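Local coordinates for putative aspartyl-tRNA synthetase (Leishmania major, PDB 6OD8), which probably catalyses the ATP-dependent joining of L-aspartate to tRNA(Asp), with release of AMP and diphosphate, at residues A[199-204]-A[540-545]; A[330-335]-A[445-450]; A[388-393]-A[400-405]. One frame throughout, in Å; residues are numbered along the deposited sequence.

Contact 1: residues A[199-204]-A[540-545]; sequences VNLDTR and LSNVRL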
loop_
_atom_site.group_PDB
_atom_site.type_symbol
_atom_site.label_atom_id
_atom_site.label_comp_id
_atom_site.label_asym_id
_atom_site.label_seq_id
_atom_site.Cartn_x
_atom_site.Cartn_y
_atom_site.Cartn_z
ATOM N N VAL A 199 7.675 0.180 31.910
ATOM C CA VAL A 199 7.360 -1.109 31.309
ATOM C C VAL A 199 8.455 -1.454 30.316
ATOM O O VAL A 199 8.785 -0.639 29.445
ATOM C CB VAL A 199 5.994 -1.081 30.609
ATOM C CG1 VAL A 199 5.682 -2.453 30.042
ATOM C CG2 VAL A 199 4.927 -0.610 31.572
ATOM N N ASN A 200 9.008 -2.659 30.422
ATOM C CA ASN A 200 10.065 -2.980 29.478
ATOM C C ASN A 200 9.465 -3.431 28.151
ATOM O O ASN A 200 8.275 -3.758 28.039
ATOM C CB ASN A 200 11.029 -4.025 30.056
ATOM C CG ASN A 200 10.422 -5.394 30.186
ATOM O OD1 ASN A 200 9.860 -5.941 29.242
ATOM N ND2 ASN A 200 10.565 -5.981 31.365
ATOM N N LEU A 201 10.314 -3.433 27.131
ATOM C CA LEU A 201 9.820 -3.530 25.767
ATOM C C LEU A 201 9.152 -4.875 25.500
ATOM O O LEU A 201 8.114 -4.930 24.832
ATOM C CB LEU A 201 10.973 -3.278 24.788
ATOM C CG LEU A 201 10.573 -3.307 23.315
ATOM C CD1 LEU A 201 9.485 -2.295 23.006
ATOM C CD2 LEU A 201 11.787 -3.012 22.468
ATOM N N ASP A 202 9.710 -5.974 26.020
ATOM C CA ASP A 202 9.084 -7.268 25.747
ATOM C C ASP A 202 7.688 -7.361 26.364
ATOM O O ASP A 202 6.764 -7.888 25.735
ATOM C CB ASP A 202 9.979 -8.413 26.228
ATOM C CG ASP A 202 11.137 -8.692 25.256
ATOM O OD1 ASP A 202 10.947 -8.528 24.019
ATOM O OD2 ASP A 202 12.239 -9.062 25.730
ATOM N N THR A 203 7.510 -6.854 27.586
ATOM C CA THR A 203 6.180 -6.855 28.190
ATOM C C THR A 203 5.216 -5.995 27.381
ATOM O O THR A 203 4.052 -6.362 27.175
ATOM C CB THR A 203 6.279 -6.360 29.632
ATOM O OG1 THR A 203 7.230 -7.170 30.327
ATOM C CG2 THR A 203 4.925 -6.452 30.331
ATOM N N ARG A 204 5.709 -4.861 26.891
ATOM C CA ARG A 204 4.946 -3.991 26.001
ATOM C C ARG A 204 4.452 -4.741 24.769
ATOM O O ARG A 204 3.276 -4.658 24.400
ATOM C CB ARG A 204 5.847 -2.841 25.579
ATOM C CG ARG A 204 5.267 -1.488 25.619
ATOM C CD ARG A 204 6.322 -0.494 25.158
ATOM N NE ARG A 204 6.904 0.243 26.273
ATOM C CZ ARG A 204 6.321 1.308 26.812
ATOM N NH1 ARG A 204 5.155 1.729 26.328
ATOM N NH2 ARG A 204 6.890 1.953 27.818
ATOM N N LEU A 540 13.482 7.615 17.722
ATOM C CA LEU A 540 13.120 6.585 18.688
ATOM C C LEU A 540 14.300 5.658 18.974
ATOM O O LEU A 540 15.163 5.443 18.127
ATOM C CB LEU A 540 11.931 5.760 18.163
ATOM C CG LEU A 540 10.668 6.558 17.849
ATOM C CD1 LEU A 540 9.542 5.646 17.303
ATOM C CD2 LEU A 540 10.243 7.291 19.124
ATOM N N SER A 541 14.304 5.065 20.169
ATOM C CA SER A 541 15.439 4.247 20.596
ATOM C C SER A 541 15.431 2.839 20.012
ATOM O O SER A 541 16.466 2.162 20.050
ATOM C CB SER A 541 15.457 4.124 22.121
ATOM O OG SER A 541 14.300 3.415 22.538
ATOM N N ASN A 542 14.298 2.375 19.489
ATOM C CA ASN A 542 14.159 0.975 19.106
ATOM C C ASN A 542 13.159 0.881 17.970
ATOM O O ASN A 542 12.054 1.421 18.078
ATOM C CB ASN A 542 13.682 0.106 20.294
ATOM C CG ASN A 542 13.927 -1.371 20.068
ATOM O OD1 ASN A 542 13.429 -1.959 19.101
ATOM N ND2 ASN A 542 14.764 -1.965 20.918
ATOM N N VAL A 543 13.536 0.167 16.908
ATOM C CA VAL A 543 12.678 0.063 15.734
ATOM C C VAL A 543 11.362 -0.640 16.056
ATOM O O VAL A 543 10.374 -0.456 15.332
ATOM C CB VAL A 543 13.433 -0.657 14.594
ATOM C CG1 VAL A 543 13.649 -2.127 14.932
ATOM C CG2 VAL A 543 12.692 -0.487 13.266
ATOM N N ARG A 544 11.330 -1.451 17.124
ATOM C CA ARG A 544 10.096 -2.122 17.523
ATOM C C ARG A 544 9.038 -1.141 18.003
ATOM O O ARG A 544 7.857 -1.508 18.061
ATOM C CB ARG A 544 10.387 -3.155 18.609
ATOM C CG ARG A 544 11.346 -4.246 18.092
ATOM C CD ARG A 544 12.014 -5.013 19.203
ATOM N NE ARG A 544 12.922 -6.026 18.661
ATOM C CZ ARG A 544 14.129 -5.758 18.165
ATOM N NH1 ARG A 544 14.567 -4.499 18.115
ATOM N NH2 ARG A 544 14.906 -6.750 17.708
ATOM N N LEU A 545 9.427 0.085 18.367
ATOM C CA LEU A 545 8.426 1.087 18.718
ATOM C C LEU A 545 7.639 1.569 17.509
ATOM O O LEU A 545 6.604 2.212 17.693
ATOM C CB LEU A 545 9.079 2.288 19.407
ATOM C CG LEU A 545 9.813 1.957 20.727
ATOM C CD1 LEU A 545 10.509 3.185 21.320
ATOM C CD2 LEU A 545 8.849 1.363 21.762
#
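A chi1 of -178° sets CG of L201 opposite its own backbone N, and a chi2 of 57° splays the two methyls so that CD2 meets N542 and R544 while CD1 meets L545. CD2 settles against the carboxamide of N542, 3.5 Å from ND2, and also against the aliphatic part of R544, with CD 3.8 Å away. CD1 takes the other side of the branch and meets the methyl CD2 of L545 at 3.9 Å. L201 thus rests on both the amide of N542 and the hydrocarbon of R544 and L545.

That surface is fixed from within. OD1 of N542 accepts from the backbone N of R544 at 2.9 Å, on a lone pair, which closes an Asx turn. The same OD1 lies in the guanidinium plane of R544 and takes a second bond from NH1 at 3.0 Å, while D552 and the carbonyl of T304 hold the guanidinium too. L201 is itself the first residue of a capped helix: N200 OD1 receives T203 N in an almost straight bond (3.0 Å, 172°).

The contact therefore joins the start of helix 201-206, where V199 leans on helix 185-189, to the short 3-10 turn that follows helix 530-538, the helical part of class II motif 3, against which V543 packs.

Contact 2: residues A[330-335]-A[445-450]; sequences VAESLF and FFISDR. With EDO (1,2-ethanediol), chain H; EDO (1,2-ethanediol), chain E.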
loop_
_atom_site.group_PDB
_atom_site.type_symbol
_atom_site.label_atom_id
_atom_site.label_comp_id
_atom_site.label_asym_id
_atom_site.label_seq_id
_atom_site.Cartn_x
_atom_site.Cartn_y
_atom_site.Cartn_z
ATOM N N VAL A 330 14.166 12.702 -7.839
ATOM C CA VAL A 330 12.852 12.245 -7.380
ATOM C C VAL A 330 12.892 11.900 -5.898
ATOM O O VAL A 330 12.013 12.293 -5.133
ATOM C CB VAL A 330 12.371 11.053 -8.233
ATOM C CG1 VAL A 330 11.233 10.287 -7.553
ATOM C CG2 VAL A 330 11.911 11.579 -9.619
ATOM N N ALA A 331 13.926 11.171 -5.474
ATOM C CA ALA A 331 14.039 10.745 -4.076
ATOM C C ALA A 331 14.097 11.940 -3.129
ATOM O O ALA A 331 13.476 11.925 -2.062
ATOM C CB ALA A 331 15.281 9.864 -3.916
ATOM N N GLU A 332 14.854 12.984 -3.494
ATOM C CA GLU A 332 14.938 14.158 -2.625
ATOM C C GLU A 332 13.616 14.910 -2.578
ATOM O O GLU A 332 13.210 15.407 -1.515
ATOM C CB GLU A 332 16.049 15.097 -3.100
ATOM C CG GLU A 332 17.445 14.592 -2.811
ATOM C CD GLU A 332 18.514 15.485 -3.420
ATOM O OE1 GLU A 332 18.159 16.335 -4.267
ATOM O OE2 GLU A 332 19.704 15.345 -3.057
ATOM N N SER A 333 12.975 15.081 -3.730
ATOM C CA SER A 333 11.681 15.752 -3.745
ATOM C C SER A 333 10.657 14.945 -2.959
ATOM O O SER A 333 9.796 15.518 -2.277
ATOM C CB SER A 333 11.202 15.957 -5.187
ATOM O OG SER A 333 12.102 16.782 -5.911
ATOM N N LEU A 334 10.755 13.612 -3.038
ATOM C CA LEU A 334 9.842 12.740 -2.295
ATOM C C LEU A 334 10.024 12.919 -0.793
ATOM O O LEU A 334 9.049 13.059 -0.041
ATOM C CB LEU A 334 10.088 11.276 -2.699
ATOM C CG LEU A 334 9.523 10.191 -1.798
ATOM C CD1 LEU A 334 8.004 10.200 -1.888
ATOM C CD2 LEU A 334 10.056 8.806 -2.185
ATOM N N PHE A 335 11.272 12.909 -0.330
ATOM C CA PHE A 335 11.488 13.085 1.103
ATOM C C PHE A 335 11.083 14.487 1.541
ATOM O O PHE A 335 10.512 14.651 2.619
ATOM C CB PHE A 335 12.952 12.780 1.476
ATOM C CG PHE A 335 13.213 11.318 1.808
ATOM C CD1 PHE A 335 12.916 10.814 3.068
ATOM C CD2 PHE A 335 13.754 10.466 0.866
ATOM C CE1 PHE A 335 13.142 9.474 3.376
ATOM C CE2 PHE A 335 13.990 9.125 1.168
ATOM C CZ PHE A 335 13.697 8.636 2.425
ATOM N N PHE A 445 19.932 15.569 7.463
ATOM C CA PHE A 445 19.617 14.792 6.269
ATOM C C PHE A 445 20.621 15.113 5.172
ATOM O O PHE A 445 20.841 16.287 4.872
ATOM C CB PHE A 445 18.210 15.118 5.766
ATOM C CG PHE A 445 17.755 14.236 4.622
ATOM C CD1 PHE A 445 17.045 13.074 4.872
ATOM C CD2 PHE A 445 18.065 14.552 3.310
ATOM C CE1 PHE A 445 16.625 12.250 3.834
ATOM C CE2 PHE A 445 17.654 13.725 2.275
ATOM C CZ PHE A 445 16.940 12.577 2.536
ATOM N N PHE A 446 21.195 14.091 4.541
ATOM C CA PHE A 446 22.129 14.367 3.453
ATOM C C PHE A 446 22.317 13.103 2.627
ATOM O O PHE A 446 21.996 11.990 3.061
ATOM C CB PHE A 446 23.470 14.908 3.967
ATOM C CG PHE A 446 24.391 13.855 4.539
ATOM C CD1 PHE A 446 25.370 13.280 3.752
ATOM C CD2 PHE A 446 24.269 13.441 5.865
ATOM C CE1 PHE A 446 26.239 12.308 4.270
ATOM C CE2 PHE A 446 25.098 12.453 6.376
ATOM C CZ PHE A 446 26.087 11.899 5.585
ATOM N N ILE A 447 22.798 13.281 1.405
ATOM C CA ILE A 447 23.124 12.121 0.587
ATOM C C ILE A 447 24.626 12.106 0.336
ATOM O O ILE A 447 25.248 13.162 0.219
ATOM C CB ILE A 447 22.312 12.086 -0.727
ATOM C CG1 ILE A 447 22.913 13.000 -1.780
ATOM C CG2 ILE A 447 20.872 12.492 -0.463
ATOM C CD1 ILE A 447 23.847 12.298 -2.762
ATOM N N SER A 448 25.199 10.897 0.294
ATOM C CA SER A 448 26.582 10.649 -0.080
ATOM C C SER A 448 26.563 10.012 -1.457
ATOM O O SER A 448 25.937 8.966 -1.642
ATOM C CB SER A 448 27.287 9.721 0.916
ATOM O OG SER A 448 28.657 9.498 0.528
ATOM N N ASP A 449 27.281 10.628 -2.397
ATOM C CA ASP A 449 27.180 10.355 -3.822
ATOM C C ASP A 449 28.391 9.566 -4.326
ATOM O O ASP A 449 29.533 9.902 -4.001
ATOM C CB ASP A 449 27.064 11.690 -4.566
ATOM C CG ASP A 449 26.789 11.516 -6.015
ATOM O OD1 ASP A 449 26.061 10.558 -6.348
ATOM O OD2 ASP A 449 27.297 12.334 -6.822
ATOM N N ARG A 450 28.127 8.527 -5.131
ATOM C CA ARG A 450 29.123 7.739 -5.863
ATOM C C ARG A 450 29.850 6.748 -4.962
ATOM O O ARG A 450 31.045 6.915 -4.674
ATOM C CB ARG A 450 30.145 8.637 -6.565
ATOM C CG ARG A 450 29.816 9.004 -7.982
ATOM C CD ARG A 450 31.049 9.566 -8.692
ATOM N NE ARG A 450 30.807 9.736 -10.123
ATOM C CZ ARG A 450 31.741 9.618 -11.061
ATOM N NH1 ARG A 450 32.989 9.325 -10.719
ATOM N NH2 ARG A 450 31.424 9.787 -12.340
HETATM C C1 EDO H . 15.331 18.093 -4.707
HETATM O O1 EDO H . 14.251 19.035 -4.810
HETATM C C2 EDO H . 15.871 17.713 -6.079
HETATM O O2 EDO H . 14.784 17.537 -6.995
HETATM C C1 EDO E . 27.965 15.330 -5.157
HETATM O O1 EDO E . 26.640 15.276 -5.689
HETATM C C2 EDO E . 28.126 16.581 -4.293
HETATM O O2 EDO E . 28.552 17.694 -5.086
#
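Helix residues E332 and F335 lie over strand residues I447 and F445 respectively, the chains running in opposite senses, with the CA of E332 9.0 Å from the CA of I447. The side chains bridge that gap in two quite different ways.

At one end the contact is aromatic. CZ and CE1 of F445 lie over one face of the F335 ring: CE1 stands 4.0 Å above the plane of F335, displaced toward the rim, and CZ is 4.0 Å from CG of F335. The ring centroids are 5.4 Å apart and the planes meet at 47°, an oblique pair that is neither stacked nor edge-to-face. CB of F445 points toward the helix, and a chi1 of -173° sets its CG anti to the backbone N, beside the carbonyl carbon.

At the other end a carboxylate oxygen meets the branched side chain of I447. E332 is extended beyond CG, which brings OE2 to 4.0 Å from the methyl CG2 of I447, the two side chains crossing at about a right angle. OE2 is bound by R401 on the adjoining strand 400-403, so the apolar neighbour is not its sole company. Next to E332, an ethanediol, probably from the crystallisation liquor, donates from O2 to S333 OG at 3.0 Å.

On another side of the same turns, A331 and L334 rest on F526 of strand 523-529, which places helix 325-342 against the large, mostly antiparallel sheet of the class II catalytic domain.

Chemically, the pairing of rings requires only close packing, whereas E332 brings a buried acid to the interface; its salt bridge with R401 probably keeps the carboxylate ionised and restricts where it can lie on I447.

Contact 3: residues A[388-393]-A[400-405]; sequences FQARVH and LRINYM. With EDO (1,2-ethanediol), chain E.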
loop_
_atom_site.group_PDB
_atom_site.type_symbol
_atom_site.label_atom_id
_atom_site.label_comp_id
_atom_site.label_asym_id
_atom_site.label_seq_id
_atom_site.Cartn_x
_atom_site.Cartn_y
_atom_site.Cartn_z
ATOM N N PHE A 388 34.582 20.764 0.985
ATOM C CA PHE A 388 34.120 19.412 0.706
ATOM C C PHE A 388 33.177 19.355 -0.491
ATOM O O PHE A 388 32.587 18.307 -0.753
ATOM C CB PHE A 388 33.498 18.814 1.972
ATOM C CG PHE A 388 34.474 18.773 3.122
ATOM C CD1 PHE A 388 35.464 17.805 3.163
ATOM C CD2 PHE A 388 34.445 19.739 4.117
ATOM C CE1 PHE A 388 36.400 17.777 4.200
ATOM C CE2 PHE A 388 35.370 19.721 5.151
ATOM C CZ PHE A 388 36.351 18.740 5.194
ATOM N N GLN A 389 33.067 20.446 -1.248
ATOM C CA GLN A 389 32.430 20.432 -2.570
ATOM C C GLN A 389 30.984 19.969 -2.492
ATOM O O GLN A 389 30.494 19.259 -3.369
ATOM C CB GLN A 389 33.221 19.577 -3.555
ATOM C CG GLN A 389 34.550 20.228 -3.928
ATOM C CD GLN A 389 34.359 21.444 -4.824
ATOM O OE1 GLN A 389 34.068 21.305 -6.009
ATOM N NE2 GLN A 389 34.498 22.645 -4.256
ATOM N N ALA A 390 30.305 20.385 -1.436
ATOM C CA ALA A 390 28.904 20.041 -1.289
ATOM C C ALA A 390 28.037 20.877 -2.225
ATOM O O ALA A 390 28.386 21.991 -2.634
ATOM C CB ALA A 390 28.465 20.227 0.160
ATOM N N ARG A 391 26.858 20.329 -2.528
ATOM C CA ARG A 391 25.928 20.922 -3.472
ATOM C C ARG A 391 24.512 20.679 -2.980
ATOM O O ARG A 391 24.237 19.676 -2.318
ATOM C CB ARG A 391 26.035 20.296 -4.871
ATOM C CG ARG A 391 27.229 20.713 -5.677
ATOM C CD ARG A 391 27.211 19.973 -7.012
ATOM N NE ARG A 391 28.222 20.497 -7.933
ATOM C CZ ARG A 391 29.481 20.077 -7.974
ATOM N NH1 ARG A 391 29.891 19.124 -7.138
ATOM N NH2 ARG A 391 30.333 20.621 -8.846
ATOM N N VAL A 392 23.613 21.587 -3.337
ATOM C CA VAL A 392 22.187 21.274 -3.287
ATOM C C VAL A 392 21.663 21.363 -4.711
ATOM O O VAL A 392 22.235 22.065 -5.548
ATOM C CB VAL A 392 21.404 22.217 -2.341
ATOM C CG1 VAL A 392 21.999 22.176 -0.938
ATOM C CG2 VAL A 392 21.369 23.626 -2.885
ATOM N N HIS A 393 20.605 20.608 -5.008
ATOM C CA HIS A 393 20.007 20.742 -6.331
ATOM C C HIS A 393 19.455 22.154 -6.542
ATOM O O HIS A 393 19.686 22.767 -7.593
ATOM C CB HIS A 393 18.915 19.696 -6.559
ATOM C CG HIS A 393 18.314 19.778 -7.933
ATOM N ND1 HIS A 393 17.128 20.432 -8.187
ATOM C CD2 HIS A 393 18.794 19.391 -9.139
ATOM C CE1 HIS A 393 16.875 20.393 -9.483
ATOM N NE2 HIS A 393 17.874 19.772 -10.084
ATOM N N LEU A 400 21.318 18.550 1.011
ATOM C CA LEU A 400 22.774 18.454 0.875
ATOM C C LEU A 400 23.231 17.154 0.207
ATOM O O LEU A 400 22.800 16.061 0.582
ATOM C CB LEU A 400 23.414 18.569 2.258
ATOM C CG LEU A 400 24.931 18.591 2.322
ATOM C CD1 LEU A 400 25.344 19.940 1.777
ATOM C CD2 LEU A 400 25.365 18.427 3.775
ATOM N N ARG A 401 24.144 17.286 -0.757
ATOM C CA ARG A 401 24.800 16.175 -1.440
ATOM C C ARG A 401 26.297 16.364 -1.261
ATOM O O ARG A 401 26.793 17.469 -1.474
ATOM C CB ARG A 401 24.477 16.161 -2.941
ATOM C CG ARG A 401 23.009 16.135 -3.292
ATOM C CD ARG A 401 22.818 16.088 -4.804
ATOM N NE ARG A 401 21.401 16.102 -5.176
ATOM C CZ ARG A 401 20.961 16.046 -6.430
ATOM N NH1 ARG A 401 21.831 15.961 -7.434
ATOM N NH2 ARG A 401 19.653 16.081 -6.678
ATOM N N ILE A 402 27.005 15.310 -0.839
ATOM C CA ILE A 402 28.462 15.322 -0.732
ATOM C C ILE A 402 28.969 14.086 -1.458
ATOM O O ILE A 402 28.473 12.978 -1.225
ATOM C CB ILE A 402 28.963 15.337 0.730
ATOM C CG1 ILE A 402 28.361 16.515 1.502
ATOM C CG2 ILE A 402 30.510 15.430 0.787
ATOM C CD1 ILE A 402 28.756 16.542 2.972
ATOM N N ASN A 403 29.923 14.287 -2.355
ATOM C CA ASN A 403 30.587 13.164 -2.999
ATOM C C ASN A 403 31.231 12.258 -1.951
ATOM O O ASN A 403 31.784 12.730 -0.951
ATOM C CB ASN A 403 31.640 13.695 -3.975
ATOM C CG ASN A 403 32.502 12.607 -4.524
ATOM O OD1 ASN A 403 33.561 12.300 -3.978
ATOM N ND2 ASN A 403 32.059 12.001 -5.606
ATOM N N TYR A 404 31.161 10.947 -2.196
ATOM C CA TYR A 404 31.711 9.955 -1.281
ATOM C C TYR A 404 33.175 10.243 -0.927
ATOM O O TYR A 404 33.581 10.109 0.238
ATOM C CB TYR A 404 31.577 8.562 -1.906
ATOM C CG TYR A 404 31.940 7.431 -0.975
ATOM C CD1 TYR A 404 30.967 6.815 -0.207
ATOM C CD2 TYR A 404 33.259 6.967 -0.876
ATOM C CE1 TYR A 404 31.283 5.778 0.649
ATOM C CE2 TYR A 404 33.587 5.922 -0.021
ATOM C CZ TYR A 404 32.595 5.336 0.739
ATOM O OH TYR A 404 32.892 4.301 1.600
ATOM N N MET A 405 33.988 10.638 -1.911
ATOM C CA MET A 405 35.400 10.872 -1.603
ATOM C C MET A 405 35.575 12.079 -0.700
ATOM O O MET A 405 36.478 12.088 0.140
ATOM C CB MET A 405 36.219 11.026 -2.887
ATOM C CG MET A 405 36.298 9.731 -3.687
ATOM S SD MET A 405 37.423 9.888 -5.103
ATOM C CE MET A 405 36.325 10.682 -6.279
HETATM C C1 EDO E . 27.965 15.330 -5.157
HETATM O O1 EDO E . 26.640 15.276 -5.689
HETATM C C2 EDO E . 28.126 16.581 -4.293
HETATM O O2 EDO E . 28.552 17.694 -5.086
HETATM O O HOH W 1 31.282 16.795 -2.766
#
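R401 leaves its strand with CB 3.6 Å from the carbonyl O of R391, and CG, placed beside the backbone N by a chi1 of -56°, lies 3.9 Å from the same O of R391. CD passes near O1 of an ethanediol, and the chain stays extended to NE, whose partner is E332 on helix 325-342. Beyond it, NH2 comes to 3.7 Å from CB of H393, so that this CB sits over one face of the guanidinium. The imidazole runs alongside in the same direction, its plane 27° from that of the guanidinium. NH2 also forms a salt bridge with D329.

Beneath this side chain lies a beta hairpin at the edge region of the large sheet of the class II fold. R391 and R401 are an antiparallel hydrogen-bonded pair, R391 N to R401 O at 3.0 Å and R401 N to R391 O at 2.9 Å. R401 O takes a further CA-H...O contact from the CA of A390, at 3.3 Å.

A390 CB touches L400 CD1 at 3.5 Å and packs on CG1 of I402. R391, on the same face as R401, turns its guanidinium edge-on to the ethanediol, NH1 giving a bond to its O2 at 2.8 Å. Farther along, a water donates to F388 O and accepts from N403 N, bridging the two segments where the backbones diverge toward the capped start of helix 404-412.

How the contacts relate
Order along the chain is concentric: 199-204 and 540-545 enclose 330-335 and 445-450, which in turn enclose 388-393 and 400-405, all within the class II catalytic domain. In space, contacts 2 and 3 are neighbours, their centres 11 Å apart, because strands 445-449 and 400-403 adjoin in the large sheet; D449 O and Y404 N, 2.6 Å apart, probably form a hydrogen bond between them. Contact 1 lies on the opposite side of the chain's centre from contact 2, their centres 29 Å apart, and about 36 Å from contact 3. The example illustrates how one domain joins segments far apart in sequence nearer the middle of the chain, while contacts 2 and 3 lie together farther out on the sheet.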